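Local coordinates for protein BB_2cx5_001 (PDB 3RI0) that presents a grafted linear epitope as a computationally designed HIV immunogen candidate, on a Thermus thermophilus scaffold with an aminoacyl-tRNA editing domain fold, at residues A[14-19]-A[144-149]; A[19-24]-A[136-141]; A[46-51]-A[125-130]; A[59-64]-A[109-114]; A[63-68]-A[117-122]. The protein carries 6 engineered substitutions. All blocks are in the same frame, centred on the assembly; numbering follows the deposited sequence.

Interaction 1 of 5, residues A[14-19]-A[144-149]; sequences ETRGFG and LALTGA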
# COMPACT_ATOMS: atom_id res chain seq x y z
N GLU A 14 -9.80 9.92 -7.69
CA GLU A 14 -10.40 11.14 -8.25
C GLU A 14 -10.89 12.09 -7.15
O GLU A 14 -10.68 13.30 -7.22
CB GLU A 14 -11.55 10.77 -9.19
CG GLU A 14 -11.11 9.89 -10.35
CD GLU A 14 -12.27 9.29 -11.13
OE1 GLU A 14 -13.33 9.04 -10.52
OE2 GLU A 14 -12.11 9.04 -12.34
N THR A 15 -11.52 11.53 -6.12
CA THR A 15 -12.04 12.34 -5.02
C THR A 15 -10.91 13.08 -4.29
O THR A 15 -11.14 14.09 -3.63
CB THR A 15 -12.80 11.47 -4.00
OG1 THR A 15 -13.86 10.78 -4.68
CG2 THR A 15 -13.39 12.33 -2.91
N ARG A 16 -9.69 12.56 -4.43
CA ARG A 16 -8.53 13.18 -3.79
C ARG A 16 -7.88 14.23 -4.69
O ARG A 16 -7.02 14.99 -4.24
CB ARG A 16 -7.48 12.11 -3.47
CG ARG A 16 -7.92 11.04 -2.46
CD ARG A 16 -7.96 11.65 -1.08
NE ARG A 16 -6.80 12.50 -0.89
CZ ARG A 16 -5.78 12.23 -0.09
NH1 ARG A 16 -5.78 11.11 0.63
NH2 ARG A 16 -4.76 13.07 -0.01
N GLY A 17 -8.29 14.27 -5.96
CA GLY A 17 -7.71 15.22 -6.90
C GLY A 17 -6.63 14.58 -7.75
O GLY A 17 -5.98 15.26 -8.55
N PHE A 18 -6.43 13.27 -7.59
CA PHE A 18 -5.41 12.54 -8.35
C PHE A 18 -6.07 11.63 -9.37
O PHE A 18 -5.71 10.46 -9.51
CB PHE A 18 -4.54 11.70 -7.41
CG PHE A 18 -3.65 12.52 -6.52
CD1 PHE A 18 -4.18 13.27 -5.47
CD2 PHE A 18 -2.27 12.55 -6.75
CE1 PHE A 18 -3.35 14.03 -4.66
CE2 PHE A 18 -1.43 13.32 -5.94
CZ PHE A 18 -1.98 14.06 -4.89
N GLY A 19 -7.04 12.18 -10.09
CA GLY A 19 -7.77 11.42 -11.08
C GLY A 19 -6.97 11.04 -12.31
O GLY A 19 -7.43 10.24 -13.11
N LEU A 144 3.50 9.99 -1.76
CA LEU A 144 3.66 10.73 -0.51
C LEU A 144 2.61 11.81 -0.35
O LEU A 144 2.12 12.05 0.76
CB LEU A 144 5.05 11.37 -0.44
CG LEU A 144 6.24 10.45 -0.18
CD1 LEU A 144 7.55 11.22 -0.33
CD2 LEU A 144 6.12 9.84 1.22
N ALA A 145 2.26 12.48 -1.45
CA ALA A 145 1.26 13.55 -1.40
C ALA A 145 -0.12 12.96 -1.12
O ALA A 145 -0.94 13.59 -0.47
CB ALA A 145 1.24 14.32 -2.72
N LEU A 146 -0.35 11.75 -1.62
CA LEU A 146 -1.62 11.06 -1.44
C LEU A 146 -1.81 10.54 -0.03
O LEU A 146 -2.87 10.71 0.57
CB LEU A 146 -1.68 9.85 -2.38
CG LEU A 146 -2.27 9.97 -3.77
CD1 LEU A 146 -1.99 8.68 -4.53
CD2 LEU A 146 -3.77 10.23 -3.67
N THR A 147 -0.78 9.89 0.47
CA THR A 147 -0.82 9.29 1.79
C THR A 147 -0.38 10.21 2.93
O THR A 147 -0.73 9.98 4.09
CB THR A 147 0.08 8.05 1.81
OG1 THR A 147 1.44 8.44 1.57
CG2 THR A 147 -0.34 7.07 0.71
N GLY A 148 0.39 11.24 2.60
CA GLY A 148 0.88 12.14 3.64
C GLY A 148 1.81 11.32 4.52
O GLY A 148 1.98 11.59 5.72
N ALA A 149 2.42 10.30 3.92
CA ALA A 149 3.32 9.42 4.64
C ALA A 149 4.65 10.07 5.00
O ALA A 149 5.14 10.97 4.31
CB ALA A 149 3.56 8.16 3.83
O HOH W 1 -2.93 15.23 -0.48
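F18 lays one ring face against the side chain of L146. Its CB starts at the margin, 4.1 Å from L146 CD2. With CG anti to its own carbonyl carbon (chi1 -69°), the ring is directed at helix 140-147 and slides past the leucine, the two side chains running in opposite directions. F18 CD1 makes the closest approach, 3.6 Å from L146 CD2, while F18 CD2 on the other flank of the ring meets L146 CG at 3.9 Å. At the far end F18 CZ reaches A145 CB, again at 3.9 Å. The methyl L146 CD2 stands 3.8 Å from the ring centroid and 22° off the normal, which identifies a CH-pi contact over the face, displaced toward the rim.

Beside this apolar contact R16 supplies the polar one. Its chain bends at chi2 and chi3 and brings both terminal nitrogens to a single acceptor: NH1 lies 2.9 Å and NH2 3.1 Å from L146 O. Both bonds are weak, their N-H...O angles being near 125°. A water in the guanidinium plane takes a weak bond from NH2 and donates to A145 O at 2.6 Å. The positive group thus faces carbonyls of the last helical turn, where it may interact favourably with the helix dipole. L146 also packs on L21 and V105, so its methyls belong to the interior while R16 stays exposed. The whole joins two helix C-termini: helix 4-15 closes in a Schellman motif at G17, and helix 140-147 is followed by an ST turn from T147 to A149.

Interaction 2 of 5, residues A[19-24]-A[136-141]; sequences GHLKVV and FRATPK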
# COMPACT_ATOMS: atom_id res chain seq x y z
N GLY A 19 -7.04 12.18 -10.09
CA GLY A 19 -7.77 11.42 -11.08
C GLY A 19 -6.97 11.04 -12.31
O GLY A 19 -7.43 10.24 -13.11
N HIS A 20 -5.77 11.60 -12.47
CA HIS A 20 -4.97 11.25 -13.64
C HIS A 20 -4.27 9.90 -13.45
O HIS A 20 -3.75 9.35 -14.41
CB HIS A 20 -3.95 12.34 -13.95
CG HIS A 20 -2.92 12.52 -12.87
ND1 HIS A 20 -3.21 13.06 -11.64
CD2 HIS A 20 -1.59 12.26 -12.87
CE1 HIS A 20 -2.11 13.13 -10.92
NE2 HIS A 20 -1.10 12.66 -11.64
N LEU A 21 -4.24 9.39 -12.22
CA LEU A 21 -3.64 8.08 -11.96
C LEU A 21 -4.76 7.09 -12.28
O LEU A 21 -5.89 7.27 -11.83
CB LEU A 21 -3.23 7.95 -10.49
CG LEU A 21 -2.22 9.01 -10.00
CD1 LEU A 21 -1.94 8.83 -8.51
CD2 LEU A 21 -0.91 8.87 -10.79
N LYS A 22 -4.44 6.06 -13.06
CA LYS A 22 -5.44 5.07 -13.49
C LYS A 22 -5.25 3.68 -12.91
O LYS A 22 -4.14 3.13 -12.97
CB LYS A 22 -5.45 4.96 -15.02
CG LYS A 22 -5.46 6.29 -15.75
CD LYS A 22 -6.66 7.13 -15.35
CE LYS A 22 -6.75 8.40 -16.19
NZ LYS A 22 -7.93 9.23 -15.79
N VAL A 23 -6.33 3.12 -12.37
CA VAL A 23 -6.28 1.78 -11.82
C VAL A 23 -6.34 0.82 -13.01
O VAL A 23 -7.19 0.96 -13.89
CB VAL A 23 -7.46 1.49 -10.88
CG1 VAL A 23 -7.42 0.02 -10.46
CG2 VAL A 23 -7.36 2.37 -9.66
N VAL A 24 -5.42 -0.14 -13.01
CA VAL A 24 -5.29 -1.12 -14.07
C VAL A 24 -5.61 -2.53 -13.59
O VAL A 24 -5.27 -2.91 -12.46
CB VAL A 24 -3.85 -1.05 -14.65
CG1 VAL A 24 -3.45 -2.35 -15.28
CG2 VAL A 24 -3.76 0.10 -15.65
N PHE A 136 -2.06 0.58 -9.81
CA PHE A 136 -2.10 1.90 -10.39
C PHE A 136 -0.72 2.43 -10.13
O PHE A 136 -0.15 2.19 -9.05
CB PHE A 136 -3.21 2.78 -9.76
CG PHE A 136 -2.94 3.24 -8.35
CD1 PHE A 136 -2.17 4.38 -8.11
CD2 PHE A 136 -3.53 2.60 -7.26
CE1 PHE A 136 -2.00 4.88 -6.81
CE2 PHE A 136 -3.37 3.09 -5.95
CZ PHE A 136 -2.61 4.23 -5.72
N ARG A 137 -0.13 3.11 -11.11
CA ARG A 137 1.21 3.61 -10.90
C ARG A 137 1.20 5.06 -10.48
O ARG A 137 0.24 5.80 -10.73
CB ARG A 137 2.05 3.46 -12.16
CG ARG A 137 1.69 4.40 -13.27
CD ARG A 137 2.76 4.41 -14.35
NE ARG A 137 3.87 5.32 -14.09
CZ ARG A 137 3.73 6.64 -13.91
NH1 ARG A 137 2.52 7.19 -13.97
NH2 ARG A 137 4.79 7.40 -13.70
N ALA A 138 2.29 5.47 -9.85
CA ALA A 138 2.44 6.84 -9.39
C ALA A 138 3.90 7.02 -9.07
O ALA A 138 4.61 6.04 -8.86
CB ALA A 138 1.59 7.08 -8.15
N THR A 139 4.36 8.27 -9.04
CA THR A 139 5.75 8.51 -8.69
C THR A 139 5.75 8.55 -7.17
O THR A 139 4.71 8.76 -6.55
CB THR A 139 6.27 9.86 -9.23
OG1 THR A 139 5.55 10.93 -8.60
CG2 THR A 139 6.07 9.96 -10.74
N PRO A 140 6.91 8.29 -6.54
CA PRO A 140 7.00 8.31 -5.08
C PRO A 140 6.49 9.64 -4.52
O PRO A 140 5.86 9.67 -3.46
CB PRO A 140 8.48 8.12 -4.83
CG PRO A 140 8.86 7.17 -5.91
CD PRO A 140 8.17 7.78 -7.12
N LYS A 141 6.75 10.72 -5.25
CA LYS A 141 6.32 12.05 -4.81
C LYS A 141 4.81 12.10 -4.67
O LYS A 141 4.28 12.63 -3.69
CB LYS A 141 6.80 13.11 -5.81
CG LYS A 141 7.20 14.42 -5.14
CD LYS A 141 7.48 15.55 -6.14
CE LYS A 141 7.92 16.83 -5.42
NZ LYS A 141 7.90 18.06 -6.27
O HOH W 2 -1.43 6.04 -13.00
O HOH W 3 -1.62 3.12 -13.79
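L21 carries the tight part of this contact by driving its two methyls against strand 134-138. Its CG is anti to the carbonyl carbon (chi1 -59°), which sends the branch toward the strand. L21 CD2 then presses on the backbone, 3.3 Å from R137 O, and L21 CD1 rests 4.0 Å from A138 CB. Further along, V23 CG2 comes within 4.2 Å of F136 CB. The F136 ring takes the crowded position between its backbone N and carbonyl carbon (chi1 72°) and packs beyond the contact on L13 and P104, in the same interior that receives L21 and V23.

K22 O marks the boundary: it touches F136 directly, 3.4 Å from CB and with a CA-H...O contact from CA, yet also takes a water. Beyond it the contact is loose and wet. Where K22 runs opposite R137 the backbones stand too far apart to bond directly. One water accepts from K22 N at 3.0 Å and donates to R137 O at 2.8 Å. The second donates to K22 O at 2.7 Å and accepts from R137 N at 3.1 Å. Direct pairing takes over beside this site, where V24 bonds through its backbone to L135. K22 turns its side chain away from the strand, and its NZ bonds to G19 O.

The chemistry implies an edge of the sheet where the strands separate and water bridges the peptide groups, while apolar packing of L21, V23, F136 and A138 supplies the direct adhesion.

Interaction 3 of 5, residues A[46-51]-A[125-130]; sequences QIVKSL and VWAAGG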
# COMPACT_ATOMS: atom_id res chain seq x y z
N GLN A 46 9.44 -2.33 -6.97
CA GLN A 46 8.58 -1.19 -7.29
C GLN A 46 7.16 -1.39 -6.81
O GLN A 46 6.38 -0.44 -6.75
CB GLN A 46 8.59 -0.92 -8.80
CG GLN A 46 9.88 -0.30 -9.31
CD GLN A 46 9.90 -0.15 -10.83
OE1 GLN A 46 10.00 -1.15 -11.55
NE2 GLN A 46 9.80 1.08 -11.31
N ILE A 47 6.79 -2.62 -6.47
CA ILE A 47 5.45 -2.88 -5.97
C ILE A 47 5.35 -2.38 -4.53
O ILE A 47 6.25 -2.61 -3.72
CB ILE A 47 5.12 -4.39 -5.98
CG1 ILE A 47 5.19 -4.94 -7.41
CG2 ILE A 47 3.71 -4.61 -5.39
CD1 ILE A 47 4.21 -4.32 -8.37
N VAL A 48 4.25 -1.69 -4.24
CA VAL A 48 4.03 -1.15 -2.91
C VAL A 48 3.03 -2.00 -2.14
O VAL A 48 1.88 -2.16 -2.56
CB VAL A 48 3.46 0.28 -2.99
CG1 VAL A 48 3.42 0.89 -1.59
CG2 VAL A 48 4.31 1.13 -3.95
N LYS A 49 3.46 -2.52 -1.00
CA LYS A 49 2.60 -3.32 -0.12
C LYS A 49 2.07 -2.39 0.98
O LYS A 49 2.85 -1.74 1.67
CB LYS A 49 3.39 -4.46 0.52
CG LYS A 49 3.90 -5.49 -0.49
CD LYS A 49 4.75 -6.57 0.18
CE LYS A 49 5.91 -5.96 0.97
NZ LYS A 49 6.79 -7.01 1.56
N SER A 50 0.75 -2.32 1.13
CA SER A 50 0.14 -1.47 2.15
C SER A 50 -0.22 -2.31 3.36
O SER A 50 -1.32 -2.87 3.45
CB SER A 50 -1.11 -0.80 1.58
OG SER A 50 -0.80 0.01 0.46
N LEU A 51 0.73 -2.39 4.30
CA LEU A 51 0.58 -3.19 5.52
C LEU A 51 -0.01 -2.42 6.71
O LEU A 51 0.55 -1.41 7.15
CB LEU A 51 1.93 -3.80 5.89
CG LEU A 51 2.68 -4.53 4.78
CD1 LEU A 51 4.04 -5.00 5.25
CD2 LEU A 51 1.85 -5.72 4.32
N VAL A 125 6.29 3.84 -8.98
CA VAL A 125 5.99 2.58 -8.29
C VAL A 125 4.54 2.18 -8.58
O VAL A 125 3.74 2.99 -9.06
CB VAL A 125 6.19 2.73 -6.75
CG1 VAL A 125 7.66 2.87 -6.41
CG2 VAL A 125 5.44 3.94 -6.25
N TRP A 126 4.22 0.92 -8.30
CA TRP A 126 2.88 0.39 -8.52
C TRP A 126 2.25 -0.08 -7.21
O TRP A 126 2.78 -0.97 -6.53
CB TRP A 126 2.91 -0.76 -9.52
CG TRP A 126 3.39 -0.36 -10.88
CD1 TRP A 126 4.69 -0.21 -11.29
CD2 TRP A 126 2.58 -0.03 -12.01
NE1 TRP A 126 4.73 0.20 -12.60
CE2 TRP A 126 3.45 0.32 -13.07
CE3 TRP A 126 1.19 0.02 -12.22
CZ2 TRP A 126 2.97 0.70 -14.33
CZ3 TRP A 126 0.72 0.40 -13.47
CH2 TRP A 126 1.62 0.74 -14.51
N ALA A 127 1.10 0.50 -6.86
CA ALA A 127 0.38 0.16 -5.64
C ALA A 127 -0.83 -0.69 -5.96
O ALA A 127 -1.32 -0.69 -7.09
CB ALA A 127 -0.06 1.44 -4.92
N ALA A 128 -1.33 -1.39 -4.96
CA ALA A 128 -2.49 -2.27 -5.13
C ALA A 128 -3.79 -1.50 -5.41
O ALA A 128 -4.03 -0.43 -4.86
CB ALA A 128 -2.65 -3.14 -3.89
N GLY A 129 -4.64 -2.07 -6.26
CA GLY A 129 -5.89 -1.42 -6.62
C GLY A 129 -7.15 -2.02 -6.02
O GLY A 129 -8.22 -1.92 -6.63
N GLY A 130 -7.06 -2.63 -4.84
CA GLY A 130 -8.25 -3.20 -4.22
C GLY A 130 -8.30 -4.72 -4.23
O GLY A 130 -9.09 -5.33 -3.50
O HOH W 4 -0.78 -1.22 -2.02
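V48 N and W126 N mark the two places where segment 46-51 and strand 125-128 bond directly. W126 N gives its hydrogen to Q46 O at 3.0 Å in a nearly straight bond (162°). V48 N donates to W126 O at 2.8 Å. W126 O has a further, weaker visitor, I47 CA at 3.3 Å, a CA-H...O contact.

Strands 47-54 and 125-128 are parallel neighbours in the mixed sheet of the domain, and 125-128 is paired on its other edge with antiparallel strand 134-138, where V125 and A127 bond to A138 and F136. Past V48 the parallel pair diverges and a water takes over. It donates to V48 O at 2.9 Å, accepts from A128 N at 3.0 Å, and bonds S50 OG at 2.8 Å. One water thus bonds three polar atoms, drawn from both sides of the contact. At the opposite end the Q46 amide is held from outside, OE1 by E43 N and NE2 by E124 O.

Apolar packing flanks these bonds. V48 CG2, anti to its carbonyl carbon, meets V125 CB at 3.7 Å on one face of the sheet; on the other, I47 CD1 touches W126 CB at 4.0 Å.

Interaction 4 of 5, residues A[59-64]-A[109-114]; sequences AYLFLV and TPLPAY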
# COMPACT_ATOMS: atom_id res chain seq x y z
N ALA A 59 -4.33 2.44 14.93
CA ALA A 59 -3.78 1.65 13.82
C ALA A 59 -2.86 2.49 12.93
O ALA A 59 -3.05 3.70 12.79
CB ALA A 59 -4.91 1.08 13.01
N TYR A 60 -1.86 1.86 12.32
CA TYR A 60 -0.94 2.58 11.44
C TYR A 60 -0.76 1.88 10.09
O TYR A 60 -1.01 0.68 9.96
CB TYR A 60 0.44 2.75 12.09
CG TYR A 60 0.38 3.13 13.54
CD1 TYR A 60 0.12 2.17 14.52
CD2 TYR A 60 0.58 4.45 13.95
CE1 TYR A 60 0.06 2.51 15.86
CE2 TYR A 60 0.52 4.80 15.30
CZ TYR A 60 0.26 3.82 16.24
OH TYR A 60 0.21 4.16 17.58
N LEU A 61 -0.29 2.65 9.10
CA LEU A 61 -0.10 2.12 7.76
C LEU A 61 1.38 2.13 7.35
O LEU A 61 2.08 3.13 7.53
CB LEU A 61 -0.90 2.97 6.76
CG LEU A 61 -1.47 2.36 5.47
CD1 LEU A 61 -1.16 3.29 4.34
CD2 LEU A 61 -0.91 0.97 5.19
N PHE A 62 1.85 1.01 6.80
CA PHE A 62 3.23 0.93 6.36
C PHE A 62 3.32 0.51 4.90
O PHE A 62 2.83 -0.54 4.51
CB PHE A 62 4.01 -0.05 7.24
CG PHE A 62 4.12 0.38 8.67
CD1 PHE A 62 3.14 0.02 9.59
CD2 PHE A 62 5.20 1.16 9.10
CE1 PHE A 62 3.23 0.43 10.94
CE2 PHE A 62 5.30 1.58 10.44
CZ PHE A 62 4.31 1.21 11.35
N LEU A 63 3.93 1.37 4.09
CA LEU A 63 4.09 1.12 2.66
C LEU A 63 5.50 0.57 2.46
O LEU A 63 6.50 1.29 2.62
CB LEU A 63 3.88 2.43 1.91
CG LEU A 63 2.61 3.13 2.39
CD1 LEU A 63 2.52 4.52 1.81
CD2 LEU A 63 1.39 2.30 2.00
N VAL A 64 5.59 -0.71 2.11
CA VAL A 64 6.87 -1.39 1.96
C VAL A 64 7.18 -1.82 0.54
O VAL A 64 6.31 -2.25 -0.21
CB VAL A 64 6.91 -2.66 2.86
CG1 VAL A 64 8.22 -3.42 2.64
CG2 VAL A 64 6.76 -2.26 4.31
N THR A 109 -11.08 4.47 7.57
CA THR A 109 -10.38 5.09 8.68
C THR A 109 -9.01 5.58 8.19
O THR A 109 -8.13 4.78 7.88
CB THR A 109 -10.17 4.09 9.85
OG1 THR A 109 -11.44 3.69 10.39
CG2 THR A 109 -9.33 4.70 10.95
N PRO A 110 -8.82 6.91 8.09
CA PRO A 110 -7.54 7.46 7.63
C PRO A 110 -6.48 7.05 8.65
O PRO A 110 -6.68 7.21 9.86
CB PRO A 110 -7.80 8.96 7.61
CG PRO A 110 -8.80 9.14 8.72
CD PRO A 110 -9.75 7.99 8.47
N LEU A 111 -5.36 6.52 8.17
CA LEU A 111 -4.31 6.03 9.06
C LEU A 111 -2.97 6.76 8.94
O LEU A 111 -2.56 7.15 7.84
CB LEU A 111 -4.05 4.53 8.80
CG LEU A 111 -5.19 3.50 8.87
CD1 LEU A 111 -4.71 2.16 8.30
CD2 LEU A 111 -5.66 3.31 10.30
N PRO A 112 -2.29 6.98 10.08
CA PRO A 112 -0.99 7.65 10.04
C PRO A 112 -0.15 6.71 9.16
O PRO A 112 -0.30 5.50 9.28
CB PRO A 112 -0.52 7.61 11.49
CG PRO A 112 -1.82 7.56 12.28
CD PRO A 112 -2.68 6.63 11.46
N ALA A 113 0.71 7.24 8.29
CA ALA A 113 1.48 6.35 7.43
C ALA A 113 2.99 6.56 7.36
O ALA A 113 3.50 7.64 7.66
CB ALA A 113 0.91 6.38 6.02
N TYR A 114 3.68 5.49 6.96
CA TYR A 114 5.13 5.50 6.81
C TYR A 114 5.52 4.88 5.48
O TYR A 114 4.87 3.94 5.01
CB TYR A 114 5.77 4.77 7.98
CG TYR A 114 5.39 5.39 9.30
CD1 TYR A 114 4.16 5.10 9.89
CD2 TYR A 114 6.21 6.33 9.91
CE1 TYR A 114 3.77 5.72 11.08
CE2 TYR A 114 5.83 6.96 11.08
CZ TYR A 114 4.61 6.66 11.66
OH TYR A 114 4.24 7.28 12.83
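F62 and Y114 lie side by side across the parallel strands and point the same way. Their first torsions nearly match (chi1 -64° and -58°), so the rings leave the sheet together with planes 19° apart. With centroids separated by 5.3 Å the near-parallel rings are slid apart and barely overlap; the touch is at the flank, F62 CE2 to Y114 CD1 at 3.7 Å. Y60 CD2 meets P112 CB at 4.2 Å and, more distantly, Y114 CE1 at 4.5 Å, at the edge of the Y114 ring.

On the opposite face L61 CB lies beside A113 CB at 3.9 Å. Nearer the start of the strand, L111 turns its branch toward A59, and L111 CD2 reaches A59 CB at 3.6 Å. Three backbone bonds fix this register: L61 N to P112 O, Y114 N to L61 O and L63 N to Y114 O, all at 2.9 Å.

Strand 113-116 thereby lines one edge of strand 59-65, whose other edge pairs antiparallel with strand 47-54; strand 150-152 runs parallel along the far edge of 113-116. Helix 72-79 covers the aromatic face, with A75 against F62, L78 against Y114 and V79 against Y60. S50 of strand 47-54 lies against L61, and A149, just before strand 150-152, against A113.

Interaction 5 of 5, residues A[63-68]-A[117-122]; sequences LVSGKN and EDLLGY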
# COMPACT_ATOMS: atom_id res chain seq x y z
N LEU A 63 3.93 1.37 4.09
CA LEU A 63 4.09 1.12 2.66
C LEU A 63 5.50 0.57 2.46
O LEU A 63 6.50 1.29 2.62
CB LEU A 63 3.88 2.43 1.91
CG LEU A 63 2.61 3.13 2.39
CD1 LEU A 63 2.52 4.52 1.81
CD2 LEU A 63 1.39 2.30 2.00
N VAL A 64 5.59 -0.71 2.11
CA VAL A 64 6.87 -1.39 1.96
C VAL A 64 7.18 -1.82 0.54
O VAL A 64 6.31 -2.25 -0.21
CB VAL A 64 6.91 -2.66 2.86
CG1 VAL A 64 8.22 -3.42 2.64
CG2 VAL A 64 6.76 -2.26 4.31
N SER A 65 8.45 -1.70 0.17
CA SER A 65 8.88 -2.12 -1.15
C SER A 65 8.55 -3.60 -1.29
O SER A 65 8.59 -4.35 -0.32
CB SER A 65 10.39 -1.91 -1.31
OG SER A 65 10.85 -2.47 -2.53
N GLY A 66 8.21 -4.03 -2.50
CA GLY A 66 7.91 -5.43 -2.71
C GLY A 66 9.11 -6.33 -2.48
O GLY A 66 8.96 -7.53 -2.26
N LYS A 67 10.31 -5.77 -2.49
CA LYS A 67 11.52 -6.57 -2.30
C LYS A 67 12.03 -6.55 -0.86
O LYS A 67 13.16 -6.97 -0.59
CB LYS A 67 12.64 -6.07 -3.20
CG LYS A 67 13.31 -4.83 -2.64
CD LYS A 67 14.32 -4.21 -3.58
CE LYS A 67 14.73 -2.86 -3.04
NZ LYS A 67 15.56 -2.08 -3.99
N ASN A 68 11.22 -6.03 0.06
CA ASN A 68 11.63 -5.97 1.47
C ASN A 68 10.53 -6.50 2.37
O ASN A 68 9.37 -6.53 2.01
CB ASN A 68 11.93 -4.54 1.92
CG ASN A 68 13.01 -3.86 1.09
OD1 ASN A 68 13.99 -4.49 0.67
ND2 ASN A 68 12.85 -2.56 0.87
N GLU A 117 11.85 3.90 2.71
CA GLU A 117 12.73 4.78 1.93
C GLU A 117 13.20 4.20 0.59
O GLU A 117 13.50 4.95 -0.33
CB GLU A 117 13.95 5.21 2.76
CG GLU A 117 14.67 4.11 3.55
CD GLU A 117 15.90 4.65 4.30
OE1 GLU A 117 15.79 5.71 4.97
OE2 GLU A 117 16.97 4.02 4.21
N ASP A 118 13.25 2.88 0.48
CA ASP A 118 13.67 2.26 -0.77
C ASP A 118 12.71 2.54 -1.92
O ASP A 118 13.09 2.44 -3.09
CB ASP A 118 13.83 0.74 -0.61
CG ASP A 118 15.07 0.37 0.20
OD1 ASP A 118 15.84 1.28 0.58
OD2 ASP A 118 15.26 -0.84 0.47
N LEU A 119 11.47 2.90 -1.61
CA LEU A 119 10.50 3.20 -2.66
C LEU A 119 10.85 4.51 -3.39
O LEU A 119 10.54 4.66 -4.57
CB LEU A 119 9.08 3.29 -2.08
CG LEU A 119 8.44 1.96 -1.69
CD1 LEU A 119 7.11 2.20 -0.99
CD2 LEU A 119 8.23 1.11 -2.94
N LEU A 120 11.50 5.43 -2.69
CA LEU A 120 11.88 6.71 -3.30
C LEU A 120 12.97 6.44 -4.34
O LEU A 120 13.33 7.31 -5.13
CB LEU A 120 12.41 7.68 -2.25
CG LEU A 120 11.57 7.96 -0.99
CD1 LEU A 120 12.30 8.95 -0.11
CD2 LEU A 120 10.22 8.50 -1.37
N GLY A 121 13.48 5.21 -4.34
CA GLY A 121 14.53 4.82 -5.26
C GLY A 121 14.13 4.63 -6.71
O GLY A 121 14.99 4.34 -7.55
N TYR A 122 12.85 4.77 -7.04
CA TYR A 122 12.44 4.59 -8.42
C TYR A 122 11.73 5.80 -9.00
O TYR A 122 11.29 6.69 -8.26
CB TYR A 122 11.51 3.39 -8.54
CG TYR A 122 12.04 2.10 -7.95
CD1 TYR A 122 11.78 1.77 -6.62
CD2 TYR A 122 12.77 1.21 -8.72
CE1 TYR A 122 12.23 0.57 -6.08
CE2 TYR A 122 13.22 0.00 -8.20
CZ TYR A 122 12.94 -0.31 -6.87
OH TYR A 122 13.34 -1.51 -6.34
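N68 ND2 is gripped by two carboxylates, D118 OD2 across the contact and D116 OD2, from the residue just before segment 117-122 and the stronger partner. N68 ND2 lies 3.0 Å from D118 OD2 in a moderately bent bond. D118 OD2 is met on its anti side, with ND2 29° out of the carboxylate plane; the amide is turned 62° from the carboxylate, and the two side chains cross at about a right angle. D118 OD2 also has a long, weak ion pair with K155, which would further temper its charge.

K67 reaches over the same region. Its CG lies between its backbone N and carbonyl carbon (chi1 79°), and the extended chain beyond carries NZ to Y122 OH, the two side chains coming from opposite directions. The bond from K67 NZ to Y122 OH, 3.3 Å, is weak. K67 NZ remains 4.6 Å from D118 OD2, too far for contact, though the opposite charges probably attract.

Below the polar groups L119 supplies the buried part. L119 CD2 packs 3.7 Å from S65 CA, and L119 CD1 lies 3.8 Å from L63 O, so the two methyls straddle L63 to S65. S65 itself is tied elsewhere, OG to G45 O and backbone N to D116 OD2.

The backbone of 65-68 folds as a type I beta turn, closed by N68 N to S65 O at 3.1 Å. D116, which also bonds D118 N through OD1 in the manner of an Asx turn, links that turn to the 3-10 segment 117-121. Such a pairing joins the exits of two adjacent parallel strands, 59-65 and 113-116.

Interactions 2 and 3 are buried and meet along one edge, where strand 134-138 bonds to strand 125-128; interaction 2 combines apolar packing with water bridges, interaction 3 mostly direct parallel bonding. Interactions 4 and 5 are partly buried. Interaction 4 extends the same sheet through strand 59-65 with a regular ladder and an aromatic face. Interaction 5 shares L63 and V64 with it but turns to carboxylate, amide and ammonium groups at the end of the strand. Interaction 1, also partly exposed, joins helix ends instead of strands, with weak arginine bonds beside a CH-pi contact. Interactions 1 and 2 both use helix 140-147.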